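Local coordinates for protein UDP-glucose:anthocyanidin 3-O-glucosyltransferase (Clitoria ternatea, PDB 4REL) that belongs to the UDP-glycosyltransferase family, has the two-domain GT-B fold and holds 3,5,7-trihydroxy-2-(4-hydroxyphenyl)-4H-chromen-4-one in a pocket, at residues Asp91-Gly96 / Ala115-Ser120; Thr109-Asp114 / Leu121-Thr126. One frame throughout, in Å; residues are numbered along the deposited sequence. Where two conformers were deposited one is given.

Contact 1 (Asp91-Gly96 / Ala115-Ser120). With KMP (3,5,7-trihydroxy-2-(4-hydroxyphenyl)-4H-chromen-4-one), chain B.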
ATOM      1  N   ASP A  91     -21.505  -6.326  14.163  1.00 11.79           N
ATOM      2  CA  ASP A  91     -22.022  -5.678  15.370  1.00 15.43           C
ATOM      3  C   ASP A  91     -21.039  -4.700  16.008  1.00 12.37           C
ATOM      4  O   ASP A  91     -21.440  -3.655  16.519  1.00 10.74           O
ATOM      5  CB  ASP A  91     -22.536  -6.697  16.381  1.00 19.31           C
ATOM      6  CG  ASP A  91     -23.885  -7.247  15.989  1.00 29.33           C
ATOM      7  OD1 ASP A  91     -24.609  -6.548  15.239  1.00 27.88           O
ATOM      8  OD2 ASP A  91     -24.215  -8.368  16.419  1.00 28.26           O
ATOM      9  N   ASN A  92     -19.753  -5.021  15.968  1.00 11.25           N
ATOM     10  CA  ASN A  92     -18.746  -4.087  16.447  1.00 11.97           C
ATOM     11  C   ASN A  92     -18.734  -2.837  15.574  1.00 12.51           C
ATOM     12  O   ASN A  92     -18.621  -1.716  16.073  1.00  9.61           O
ATOM     13  CB  ASN A  92     -17.374  -4.760  16.449  1.00 11.32           C
ATOM     14  CG  ASN A  92     -16.288  -3.896  17.062  1.00  9.55           C
ATOM     15  OD1 ASN A  92     -16.513  -3.174  18.039  1.00 11.65           O
ATOM     16  ND2 ASN A  92     -15.088  -3.978  16.498  1.00  7.35           N
ATOM     17  N   LEU A  93     -18.861  -3.023  14.265  1.00 10.04           N
ATOM     18  CA  LEU A  93     -18.921  -1.877  13.366  1.00  6.88           C
ATOM     19  C   LEU A  93     -20.147  -1.024  13.644  1.00  9.59           C
ATOM     20  O   LEU A  93     -20.085   0.214  13.572  1.00 11.48           O
ATOM     21  CB  LEU A  93     -18.917  -2.328  11.901  1.00  6.17           C
ATOM     22  CG  LEU A  93     -17.774  -3.243  11.487  1.00  8.91           C
ATOM     23  CD1 LEU A  93     -17.923  -3.552   9.987  1.00  9.73           C
ATOM     24  CD2 LEU A  93     -16.443  -2.578  11.761  1.00  8.59           C
ATOM     25  N   ARG A  94     -21.265  -1.668  13.975  1.00  7.36           N
ATOM     26  CA  ARG A  94     -22.503  -0.935  14.250  0.50  9.10           C
ATOM     27  C   ARG A  94     -22.424  -0.158  15.557  1.00 10.79           C
ATOM     28  O   ARG A  94     -23.172   0.782  15.773  1.00 12.72           O
ATOM     29  CB  ARG A  94     -23.718  -1.874  14.255  0.50 10.53           C
ATOM     30  CG  ARG A  94     -24.004  -2.508  12.898  0.50 12.37           C
ATOM     31  CD  ARG A  94     -25.201  -3.457  12.944  0.50 15.29           C
ATOM     32  NE  ARG A  94     -25.493  -4.020  11.628  0.50 12.28           N
ATOM     33  CZ  ARG A  94     -25.371  -5.307  11.309  0.50 11.80           C
ATOM     34  NH1 ARG A  94     -24.971  -6.197  12.215  0.50  4.63           N
ATOM     35  NH2 ARG A  94     -25.653  -5.699  10.076  0.50  9.39           N
ATOM     36  N   LYS A  95     -21.516  -0.554  16.442  1.00 11.11           N
ATOM     37  CA  LYS A  95     -21.307   0.245  17.645  1.00 11.30           C
ATOM     38  C   LYS A  95     -20.685   1.582  17.214  1.00 10.15           C
ATOM     39  O   LYS A  95     -21.022   2.638  17.741  1.00 11.79           O
ATOM     40  CB  LYS A  95     -20.425  -0.490  18.666  1.00 11.43           C
ATOM     41  CG  LYS A  95     -20.551   0.028  20.091  1.00 28.59           C
ATOM     42  CD  LYS A  95     -19.588   1.170  20.384  1.00 38.05           C
ATOM     43  CE  LYS A  95     -18.141   0.701  20.385  1.00 35.66           C
ATOM     44  NZ  LYS A  95     -17.240   1.618  21.138  1.00 30.00           N
ATOM     45  N   GLY A  96     -19.786   1.533  16.237  1.00  6.24           N
ATOM     46  CA  GLY A  96     -19.230   2.745  15.656  1.00  8.14           C
ATOM     47  C   GLY A  96     -20.295   3.620  15.023  1.00  8.67           C
ATOM     48  O   GLY A  96     -20.277   4.848  15.176  1.00 11.10           O
ATOM     49  N   ALA A 115     -11.677  -2.189   1.568  1.00  7.58           N
ATOM     50  CA  ALA A 115     -12.292  -3.402   1.020  1.00 10.33           C
ATOM     51  C   ALA A 115     -12.161  -4.626   1.925  1.00  8.77           C
ATOM     52  O   ALA A 115     -12.988  -5.536   1.857  1.00  8.29           O
ATOM     53  CB  ALA A 115     -11.711  -3.715  -0.377  1.00  7.69           C
ATOM     54  N   PHE A 116     -11.109  -4.679   2.737  1.00  7.97           N
ATOM     55  CA  PHE A 116     -10.897  -5.850   3.596  1.00  9.66           C
ATOM     56  C   PHE A 116     -11.927  -5.935   4.724  1.00  9.76           C
ATOM     57  O   PHE A 116     -12.127  -7.009   5.298  1.00  9.52           O
ATOM     58  CB  PHE A 116      -9.492  -5.869   4.211  1.00  7.65           C
ATOM     59  CG  PHE A 116      -8.386  -6.171   3.233  1.00 10.23           C
ATOM     60  CD1 PHE A 116      -8.667  -6.518   1.913  1.00 11.28           C
ATOM     61  CD2 PHE A 116      -7.057  -6.100   3.639  1.00 11.68           C
ATOM     62  CE1 PHE A 116      -7.640  -6.793   1.010  1.00 11.51           C
ATOM     63  CE2 PHE A 116      -6.018  -6.378   2.736  1.00 12.26           C
ATOM     64  CZ  PHE A 116      -6.317  -6.718   1.423  1.00 11.18           C
ATOM     65  N   VAL A 117     -12.548  -4.810   5.070  1.00  9.49           N
ATOM     66  CA  VAL A 117     -13.560  -4.824   6.129  1.00  6.84           C
ATOM     67  C   VAL A 117     -14.894  -5.201   5.500  1.00  9.75           C
ATOM     68  O   VAL A 117     -15.811  -4.389   5.376  1.00  9.68           O
ATOM     69  CB  VAL A 117     -13.642  -3.478   6.877  1.00  7.31           C
ATOM     70  CG1 VAL A 117     -14.555  -3.602   8.107  1.00  9.62           C
ATOM     71  CG2 VAL A 117     -12.249  -3.054   7.317  1.00  8.78           C
ATOM     72  N   THR A 118     -15.000  -6.455   5.088  1.00  9.72           N
ATOM     73  CA  THR A 118     -16.165  -6.872   4.317  1.00  9.82           C
ATOM     74  C   THR A 118     -17.448  -6.865   5.143  1.00 10.05           C
ATOM     75  O   THR A 118     -18.537  -6.749   4.586  1.00 11.90           O
ATOM     76  CB  THR A 118     -15.963  -8.254   3.689  1.00  9.70           C
ATOM     77  OG1 THR A 118     -15.772  -9.211   4.736  1.00  8.14           O
ATOM     78  CG2 THR A 118     -14.729  -8.244   2.771  1.00 10.31           C
ATOM     79  N   SER A 119     -17.327  -6.977   6.464  1.00 11.08           N
ATOM     80  CA  SER A 119     -18.511  -6.888   7.329  1.00 10.81           C
ATOM     81  C   SER A 119     -19.219  -5.535   7.198  1.00 10.08           C
ATOM     82  O   SER A 119     -20.409  -5.421   7.500  1.00 10.49           O
ATOM     83  CB  SER A 119     -18.151  -7.147   8.795  1.00 13.79           C
ATOM     84  OG  SER A 119     -17.840  -8.516   8.993  1.00 17.07           O
ATOM     85  N   SER A 120     -18.496  -4.509   6.759  1.00  8.02           N
ATOM     86  CA  SER A 120     -19.119  -3.195   6.611  1.00 10.89           C
ATOM     87  C   SER A 120     -20.116  -3.149   5.456  1.00 11.83           C
ATOM     88  O   SER A 120     -20.985  -2.280   5.420  1.00 11.02           O
ATOM     89  CB  SER A 120     -18.073  -2.071   6.506  1.00  7.73           C
ATOM     90  OG  SER A 120     -17.339  -2.160   5.305  1.00  8.78           O
TER
HETATM   91  C1  KMP B1001      -2.861  -9.948  -0.135  1.00 19.06           C
HETATM   92  C2  KMP B1001      -2.819  -8.571   0.005  1.00 21.94           C
HETATM   93  C3  KMP B1001      -2.523  -7.999   1.337  1.00 18.97           C
HETATM   94  C4  KMP B1001      -2.275  -8.908   2.474  1.00 20.39           C
HETATM   95  C5  KMP B1001      -2.343 -10.275   2.234  1.00 19.25           C
HETATM   96  C6  KMP B1001      -2.628 -10.776   0.961  1.00 19.88           C
HETATM   97  C9  KMP B1001      -2.462  -6.534   1.546  1.00 24.66           C
HETATM   98  C10 KMP B1001      -2.162  -6.048   2.912  1.00 23.50           C
HETATM   99  C11 KMP B1001      -1.931  -7.055   3.999  1.00 23.32           C
HETATM  100  C14 KMP B1001      -1.618  -6.652   5.406  1.00 25.63           C
HETATM  101  C15 KMP B1001      -1.784  -5.345   5.860  1.00 29.35           C
HETATM  102  C16 KMP B1001      -1.481  -5.010   7.171  1.00 32.35           C
HETATM  103  C17 KMP B1001      -1.004  -5.979   8.040  1.00 33.15           C
HETATM  104  C18 KMP B1001      -0.838  -7.285   7.598  1.00 32.06           C
HETATM  105  C19 KMP B1001      -1.148  -7.619   6.286  1.00 27.69           C
HETATM  106  O12 KMP B1001      -1.996  -8.407   3.724  1.00 22.88           O
HETATM  107  O13 KMP B1001      -2.664  -5.744   0.593  1.00 26.23           O
HETATM  108  O24 KMP B1001      -0.704  -5.643   9.326  1.00 37.97           O
HETATM  109  O27 KMP B1001      -2.094  -4.703   3.116  1.00 23.83           O
HETATM  110  O29 KMP B1001      -2.682 -12.125   0.786  1.00 21.39           O
HETATM  111  O30 KMP B1001      -3.045  -7.743  -1.052  1.00 26.17           O
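In the Rossmann-like N-terminal half of this GT-B protein, Leu93 of helix 89-104 meets Ser119 and Ser120, where the chain enters helix 119-127, on the chain that leads away from the ligand pocket. One methyl carries the contact. Leu93 CD1 lies 3.4 Å from Ser120 N and 3.8 Å from each of Ser119 CB and Ser120 CB, over backbone and beta carbons rather than hydroxyls. From the loop side, Val117 CG1 reaches the same CD1 at 3.9 Å. Chi2 of -179° keeps the leucine extended, which carries CD1 outward to this turn.

Val117 is the centre of an inverse gamma turn, closed by a weak bond from Thr118 N to Phe116 O. Its own carbonyl is gripped twice: Ser120 OG is 2.7 Å from Val117 O, nearly in line with the C=O bond (165°), and Ser120 N donates to Val117 O at 3.0 Å. With chi1 at 68°, OG folds back over its own backbone to make the first of these bonds; Trp131 NE1 is its second partner. On the pocket side, the Phe116 ring is edge-on to the ligand, CE2 lying 3.8 Å from C9 of KMP. Across the two segments the contact is therefore apolar, while Ser120 N and OG both bond to Val117 O, just after the gamma turn that includes Phe116.

Contact 2 (Thr109-Asp114 / Leu121-Thr126)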
ATOM      1  N   THR A 109     -25.623   8.188   5.684  1.00  9.48           N
ATOM      2  CA  THR A 109     -26.183   8.143   4.330  1.00  7.25           C
ATOM      3  C   THR A 109     -25.300   7.390   3.337  1.00  8.91           C
ATOM      4  O   THR A 109     -25.734   7.092   2.223  1.00 10.33           O
ATOM      5  CB  THR A 109     -26.456   9.546   3.785  1.00  8.93           C
ATOM      6  OG1 THR A 109     -25.238  10.294   3.772  1.00 10.37           O
ATOM      7  CG2 THR A 109     -27.465  10.269   4.675  1.00 11.11           C
ATOM      8  N   CYS A 110     -24.070   7.073   3.741  1.00  6.42           N
ATOM      9  CA  CYS A 110     -23.111   6.464   2.836  1.00  8.38           C
ATOM     10  C   CYS A 110     -21.976   5.877   3.670  1.00 11.82           C
ATOM     11  O   CYS A 110     -21.604   6.445   4.693  1.00  8.27           O
ATOM     12  CB  CYS A 110     -22.575   7.525   1.865  1.00 11.43           C
ATOM     13  SG  CYS A 110     -21.428   6.896   0.623  1.00 16.91           S
ATOM     14  N   ILE A 111     -21.446   4.727   3.260  1.00  7.89           N
ATOM     15  CA  ILE A 111     -20.293   4.152   3.934  1.00  6.16           C
ATOM     16  C   ILE A 111     -19.137   4.043   2.958  1.00  8.91           C
ATOM     17  O   ILE A 111     -19.321   3.600   1.819  1.00 10.43           O
ATOM     18  CB  ILE A 111     -20.609   2.764   4.540  1.00  5.09           C
ATOM     19  CG1 ILE A 111     -21.574   2.940   5.730  1.00  9.79           C
ATOM     20  CG2 ILE A 111     -19.325   2.064   5.013  1.00  7.30           C
ATOM     21  CD1 ILE A 111     -22.031   1.638   6.367  1.00 11.29           C
ATOM     22  N   ILE A 112     -17.958   4.482   3.397  1.00  8.10           N
ATOM     23  CA  ILE A 112     -16.715   4.192   2.688  1.00  6.74           C
ATOM     24  C   ILE A 112     -15.927   3.272   3.589  1.00  7.53           C
ATOM     25  O   ILE A 112     -15.737   3.553   4.769  1.00  7.47           O
ATOM     26  CB  ILE A 112     -15.865   5.447   2.431  1.00  7.47           C
ATOM     27  CG1 ILE A 112     -16.632   6.448   1.576  1.00  9.20           C
ATOM     28  CG2 ILE A 112     -14.549   5.088   1.726  1.00  6.93           C
ATOM     29  CD1 ILE A 112     -15.898   7.747   1.397  1.00  8.48           C
ATOM     30  N   ALA A 113     -15.456   2.166   3.041  1.00  4.58           N
ATOM     31  CA  ALA A 113     -14.698   1.227   3.850  1.00  7.45           C
ATOM     32  C   ALA A 113     -13.544   0.637   3.073  1.00  7.49           C
ATOM     33  O   ALA A 113     -13.634   0.417   1.862  1.00 10.15           O
ATOM     34  CB  ALA A 113     -15.604   0.117   4.361  1.00 11.00           C
ATOM     35  N   ASP A 114     -12.450   0.385   3.782  1.00  6.59           N
ATOM     36  CA  ASP A 114     -11.369  -0.405   3.213  1.00  8.31           C
ATOM     37  C   ASP A 114     -11.999  -1.725   2.774  1.00 10.77           C
ATOM     38  O   ASP A 114     -12.800  -2.290   3.502  1.00  8.69           O
ATOM     39  CB  ASP A 114     -10.299  -0.647   4.282  1.00  7.87           C
ATOM     40  CG  ASP A 114      -9.063  -1.332   3.726  1.00  8.31           C
ATOM     41  OD1 ASP A 114      -7.990  -0.686   3.668  1.00 10.42           O
ATOM     42  OD2 ASP A 114      -9.160  -2.514   3.336  1.00  9.44           O
ATOM     43  N   LEU A 121     -20.016  -4.089   4.515  1.00  9.66           N
ATOM     44  CA  LEU A 121     -21.026  -4.162   3.469  1.00  7.82           C
ATOM     45  C   LEU A 121     -22.361  -4.602   4.057  1.00  8.59           C
ATOM     46  O   LEU A 121     -23.417  -4.085   3.671  1.00 13.14           O
ATOM     47  CB  LEU A 121     -20.584  -5.107   2.340  1.00 10.21           C
ATOM     48  CG  LEU A 121     -21.663  -5.500   1.321  1.00 10.73           C
ATOM     49  CD1 LEU A 121     -22.203  -4.308   0.551  1.00 11.02           C
ATOM     50  CD2 LEU A 121     -21.081  -6.538   0.358  1.00  8.54           C
ATOM     51  N   LEU A 122     -22.315  -5.543   4.997  1.00  9.16           N
ATOM     52  CA  LEU A 122     -23.525  -5.991   5.684  1.00 11.37           C
ATOM     53  C   LEU A 122     -24.153  -4.826   6.430  1.00 12.57           C
ATOM     54  O   LEU A 122     -25.386  -4.680   6.459  1.00 13.91           O
ATOM     55  CB  LEU A 122     -23.207  -7.109   6.676  1.00 10.36           C
ATOM     56  CG  LEU A 122     -22.675  -8.424   6.135  1.00 22.23           C
ATOM     57  CD1 LEU A 122     -22.364  -9.372   7.294  1.00 17.60           C
ATOM     58  CD2 LEU A 122     -23.684  -9.038   5.176  1.00 21.92           C
ATOM     59  N   VAL A 123     -23.300  -3.993   7.024  1.00  9.05           N
ATOM     60  CA  VAL A 123     -23.762  -2.817   7.763  1.00 13.95           C
ATOM     61  C   VAL A 123     -24.458  -1.852   6.805  1.00 13.65           C
ATOM     62  O   VAL A 123     -25.536  -1.330   7.098  1.00 13.29           O
ATOM     63  CB  VAL A 123     -22.589  -2.107   8.480  1.00 12.91           C
ATOM     64  CG1 VAL A 123     -23.034  -0.777   9.089  1.00 13.73           C
ATOM     65  CG2 VAL A 123     -22.021  -3.006   9.569  1.00  7.47           C
ATOM     66  N   ALA A 124     -23.839  -1.622   5.654  1.00  8.54           N
ATOM     67  CA  ALA A 124     -24.421  -0.719   4.663  1.00  8.57           C
ATOM     68  C   ALA A 124     -25.757  -1.261   4.165  1.00 12.96           C
ATOM     69  O   ALA A 124     -26.713  -0.508   3.983  1.00 12.38           O
ATOM     70  CB  ALA A 124     -23.462  -0.507   3.502  1.00 10.60           C
ATOM     71  N   GLN A 125     -25.831  -2.574   3.958  1.00 10.46           N
ATOM     72  CA  GLN A 125     -27.063  -3.177   3.466  1.00 13.45           C
ATOM     73  C   GLN A 125     -28.192  -3.079   4.494  1.00 17.13           C
ATOM     74  O   GLN A 125     -29.346  -2.820   4.142  1.00 18.08           O
ATOM     75  CB  GLN A 125     -26.815  -4.616   3.000  1.00 13.54           C
ATOM     76  CG  GLN A 125     -25.996  -4.679   1.711  1.00 13.40           C
ATOM     77  CD  GLN A 125     -25.506  -6.077   1.399  1.00 20.95           C
ATOM     78  OE1 GLN A 125     -25.456  -6.939   2.275  1.00 22.96           O
ATOM     79  NE2 GLN A 125     -25.129  -6.304   0.149  1.00 23.79           N
ATOM     80  N   THR A 126     -27.845  -3.253   5.764  1.00 13.00           N
ATOM     81  CA  THR A 126     -28.796  -3.096   6.858  1.00 14.61           C
ATOM     82  C   THR A 126     -29.368  -1.676   6.927  1.00 18.60           C
ATOM     83  O   THR A 126     -30.575  -1.482   7.148  1.00 17.85           O
ATOM     84  CB  THR A 126     -28.137  -3.461   8.194  1.00 15.73           C
ATOM     85  OG1 THR A 126     -27.914  -4.872   8.224  1.00 19.65           O
ATOM     86  CG2 THR A 126     -29.024  -3.067   9.353  1.00 21.26           C
TER
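Ile111 of strand 110-114 packs on Val123 and Ala124 of helix 119-127, the strand-to-helix contact of a beta-alpha-beta crossover that ends in strand 131-135. Both strands belong to the parallel sheet of the Rossmann-like N-terminal domain, where strand 110-114 lies between strands 6-10 and 131-135, and the helix packs against it.

Along the helix, Leu121 turns its beta carbon away from strand 110-114 and packs instead on Trp131 and Gln205; its carbonyl O takes the helical bond from Gln125 N (2.9 Å). Leu122 O does the same for Thr126 N, also at 2.9 Å, as expected of alpha-helix. Val123 points at the strand. Because CG1 stands opposite its backbone N (chi1 172°), this branch approaches Ile111, and Val123 CG1 comes to 3.8 Å from Ile111 CD1, the two side chains crossing at about a right angle. The valine also touches Pro90, Leu93 and Ile97, so helix 89-104 covers another part of it. Ala124 follows, its CA 6.4 Å from that of Ile111, the closest pair of alpha carbons between the segments; its small side chain is consistent with so near an approach.

At the far end of the strand, Asp114 OD1 holds His17 ND1, and His17 NE2 in turn bonds to KMP. The helix-facing tip of Ile111 is CD1, which rests 3.8 Å from Ala124 CA and 3.9 Å from Ala124 CB.

How the contacts relate
Following the chain from the N terminus, helix 89-104 supplies 91-96, then 109-114, 115-120 and 121-126 follow one another without a break. Contact 1 closes a loop of 18 intervening residues, including strand 110-114; contact 2 closes a short one of six, the connection from strand to helix with the helix's first residues. Their segments alternate, so the two loops cross rather than nest. Helix 119-127 is common to both: its first residues belong to contact 1 and its body to contact 2, tying helix 89-104 and strand 110-114 to one helix. The centres of the two contacts lie about 8 Å apart.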